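Local coordinates for large adhesion protein (Lap) involved in biofilm formation (Marinobacter hydrocarbonoclasticus, PDB 6XI3) that forms part of the calcium-dependent extending region of a bacterial adhesin, a chain of tandem Ig-like domains that probably holds the adhesive end away from the cell during biofilm formation, at residues A27-D35 / N45-V53. Sequence-based numbering, arbitrary orientation.
Sequences AGALTVSLD and NLSGTTTDV. With EDO (1,2-ethanediol), chain K.
Thr31 and Thr49 face each other across two antiparallel strands, their hydroxyls joined by an OG1–OG1 hydrogen bond of 2.7 Å whose proton could come from either side. In both residues OG1 is tucked between N and C of its own backbone (chi1 69° and 65°), which turns the two hydroxyls toward one another while the methyls lie beside their own backbone nitrogens. Farther along the same face, the carboxylate of Asp35 receives two serines: Ser47 OG reaches across from the other strand to OD2 at 2.6 Å, using the syn lone pair, and Ser33 OG, two residues back along the same strand, donates to OD1 at 2.9 Å from 28° out of the carboxylate plane. Having both oxygens engaged limits how far this carboxylate can rotate.

Backbone bonds hold the hairpin of strands 29-38 and 43-51 together, among them Ser33 N to Ser47 O (2.8 Å). Thr31 N bonds to Thr49 O, but the bond back from Thr49 N to Thr31 O is weak. Beyond the strand end, Asp52 OD2 accepts from Ala27 N at 3.1 Å, less certainly because Ala27 is poorly ordered.

The other face is largely apolar. Leu34 CD1 meets Leu46 CD2 at 3.6 Å, and Leu30 CD1 lies against Thr50 CG2 at 3.7 Å. Leu30 and Val32 continue onto strands 96-105 and 111-120 of the opposing sheet, while Thr50 OG1 bonds to Gly81 O.

The pair thus illustrates an amphipathic hairpin of an Ig-like beta-sandwich: alternation turns Leu30, Val32 and Leu46 into the core, with Leu34 at its margin, while on the outer face the Thr31–Thr49 and Ser47–Asp35 bonds tie the strands together, adding to those of the backbone.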
loop_
_atom_site.group_PDB
_atom_site.type_symbol
_atom_site.label_atom_id
_atom_site.label_comp_id
_atom_site.label_asym_id
_atom_site.label_seq_id
_atom_site.Cartn_x
_atom_site.Cartn_y
_atom_site.Cartn_z
ATOM N N ALA A 27 -29.486 69.483 26.659
ATOM C CA ALA A 27 -29.030 68.118 27.103
ATOM C C ALA A 27 -27.656 67.808 26.484
ATOM O O ALA A 27 -27.498 67.979 25.245
ATOM C CB ALA A 27 -30.056 67.066 26.745
ATOM N N GLY A 28 -26.685 67.412 27.313
ATOM C CA GLY A 28 -25.324 67.101 26.836
ATOM C C GLY A 28 -25.333 65.913 25.892
ATOM O O GLY A 28 -26.046 64.951 26.184
ATOM N N ALA A 29 -24.582 65.944 24.790
ATOM C CA ALA A 29 -24.522 64.782 23.855
ATOM C C ALA A 29 -23.107 64.649 23.286
ATOM O O ALA A 29 -22.386 65.658 23.184
ATOM C CB ALA A 29 -25.576 64.911 22.772
ATOM N N LEU A 30 -22.690 63.421 23.011
ATOM C CA LEU A 30 -21.395 63.134 22.363
ATOM C C LEU A 30 -21.638 62.076 21.294
ATOM O O LEU A 30 -22.357 61.097 21.585
ATOM C CB LEU A 30 -20.393 62.671 23.428
ATOM C CG LEU A 30 -19.076 62.067 22.953
ATOM C CD1 LEU A 30 -18.239 63.103 22.244
ATOM C CD2 LEU A 30 -18.320 61.525 24.154
ATOM N N THR A 31 -21.041 62.258 20.119
ATOM C CA THR A 31 -20.950 61.190 19.080
ATOM C C THR A 31 -19.486 60.953 18.749
ATOM O O THR A 31 -18.674 61.922 18.791
ATOM C CB THR A 31 -21.703 61.523 17.781
ATOM O OG1 THR A 31 -20.995 62.594 17.154
ATOM C CG2 THR A 31 -23.154 61.913 17.995
ATOM N N VAL A 32 -19.191 59.740 18.291
ATOM C CA VAL A 32 -17.869 59.427 17.706
ATOM C C VAL A 32 -18.117 58.576 16.457
ATOM O O VAL A 32 -19.054 57.787 16.473
ATOM C CB VAL A 32 -16.977 58.743 18.751
ATOM C CG1 VAL A 32 -17.480 57.340 19.100
ATOM C CG2 VAL A 32 -15.525 58.729 18.322
ATOM N N SER A 33 -17.328 58.758 15.399
ATOM C CA SER A 33 -17.365 57.879 14.207
ATOM C C SER A 33 -15.944 57.465 13.913
ATOM O O SER A 33 -15.055 58.279 14.133
ATOM C CB SER A 33 -18.025 58.505 12.997
ATOM O OG SER A 33 -17.396 59.714 12.680
ATOM N N LEU A 34 -15.784 56.223 13.454
ATOM C CA LEU A 34 -14.510 55.722 12.903
ATOM C C LEU A 34 -14.598 55.936 11.389
ATOM O O LEU A 34 -15.343 55.218 10.746
ATOM C CB LEU A 34 -14.364 54.264 13.316
ATOM C CG LEU A 34 -13.159 53.533 12.741
ATOM C CD1 LEU A 34 -11.849 54.155 13.212
ATOM C CD2 LEU A 34 -13.231 52.074 13.132
ATOM N N ASP A 35 -13.934 56.962 10.870
ATOM C CA ASP A 35 -14.125 57.404 9.468
ATOM C C ASP A 35 -13.317 56.526 8.528
ATOM O O ASP A 35 -13.828 56.220 7.454
ATOM C CB ASP A 35 -13.739 58.852 9.304
ATOM C CG ASP A 35 -14.617 59.703 10.203
ATOM O OD1 ASP A 35 -15.822 59.418 10.264
ATOM O OD2 ASP A 35 -14.089 60.612 10.815
ATOM N N ASN A 45 -8.645 57.216 11.374
ATOM C CA ASN A 45 -9.160 58.602 11.463
ATOM C C ASN A 45 -10.520 58.522 12.142
ATOM O O ASN A 45 -11.370 57.638 11.732
ATOM C CB ASN A 45 -9.242 59.289 10.103
ATOM C CG ASN A 45 -7.945 59.264 9.319
ATOM O OD1 ASN A 45 -6.869 58.979 9.867
ATOM N ND2 ASN A 45 -8.052 59.619 8.040
ATOM N N LEU A 46 -10.686 59.378 13.155
ATOM C CA LEU A 46 -11.895 59.495 14.004
ATOM C C LEU A 46 -12.400 60.930 13.918
ATOM O O LEU A 46 -11.565 61.838 13.837
ATOM C CB LEU A 46 -11.514 59.265 15.466
ATOM C CG LEU A 46 -10.715 58.020 15.767
ATOM C CD1 LEU A 46 -10.198 58.077 17.180
ATOM C CD2 LEU A 46 -11.579 56.797 15.568
ATOM N N SER A 47 -13.694 61.116 14.110
ATOM C CA SER A 47 -14.294 62.447 14.337
ATOM C C SER A 47 -15.515 62.321 15.250
ATOM O O SER A 47 -15.991 61.198 15.515
ATOM C CB SER A 47 -14.627 63.117 13.018
ATOM O OG SER A 47 -15.475 62.299 12.226
ATOM N N GLY A 48 -16.011 63.453 15.729
ATOM C CA GLY A 48 -17.339 63.465 16.357
ATOM C C GLY A 48 -17.852 64.867 16.565
ATOM O O GLY A 48 -17.238 65.866 16.037
ATOM N N THR A 49 -18.940 64.924 17.308
ATOM C CA THR A 49 -19.702 66.149 17.630
ATOM C C THR A 49 -20.025 66.111 19.113
ATOM O O THR A 49 -20.099 65.008 19.693
ATOM C CB THR A 49 -20.989 66.250 16.793
ATOM O OG1 THR A 49 -21.822 65.158 17.197
ATOM C CG2 THR A 49 -20.709 66.204 15.306
ATOM N N THR A 50 -20.309 67.283 19.671
ATOM C CA THR A 50 -20.745 67.438 21.071
ATOM C C THR A 50 -21.813 68.501 21.107
ATOM O O THR A 50 -21.788 69.354 20.230
ATOM C CB THR A 50 -19.606 67.832 22.021
ATOM O OG1 THR A 50 -19.084 69.097 21.584
ATOM C CG2 THR A 50 -18.542 66.774 22.095
ATOM N N THR A 51 -22.675 68.411 22.107
ATOM C CA THR A 51 -23.675 69.443 22.472
ATOM C C THR A 51 -23.426 69.744 23.941
ATOM O O THR A 51 -23.280 68.759 24.709
ATOM C CB THR A 51 -25.114 68.955 22.229
ATOM O OG1 THR A 51 -25.220 68.505 20.881
ATOM C CG2 THR A 51 -26.146 70.039 22.437
ATOM N N ASP A 52 -23.339 71.023 24.299
ATOM C CA ASP A 52 -23.262 71.470 25.707
ATOM C C ASP A 52 -21.965 70.975 26.324
ATOM O O ASP A 52 -21.951 70.834 27.552
ATOM C CB ASP A 52 -24.396 70.905 26.568
ATOM C CG ASP A 52 -25.734 71.531 26.256
ATOM O OD1 ASP A 52 -25.749 72.549 25.529
ATOM O OD2 ASP A 52 -26.755 70.985 26.729
ATOM N N VAL A 53 -20.940 70.724 25.513
ATOM C CA VAL A 53 -19.540 70.568 25.998
ATOM C C VAL A 53 -18.801 71.861 25.654
ATOM O O VAL A 53 -18.927 72.338 24.496
ATOM C CB VAL A 53 -18.853 69.333 25.386
ATOM C CG1 VAL A 53 -17.411 69.211 25.844
ATOM C CG2 VAL A 53 -19.624 68.039 25.665
HETATM C C1 EDO K . -21.268 55.210 15.923
HETATM O O1 EDO K . -20.661 55.442 14.651
HETATM C C2 EDO K . -21.028 56.307 16.939
HETATM O O2 EDO K . -21.855 57.470 16.786
#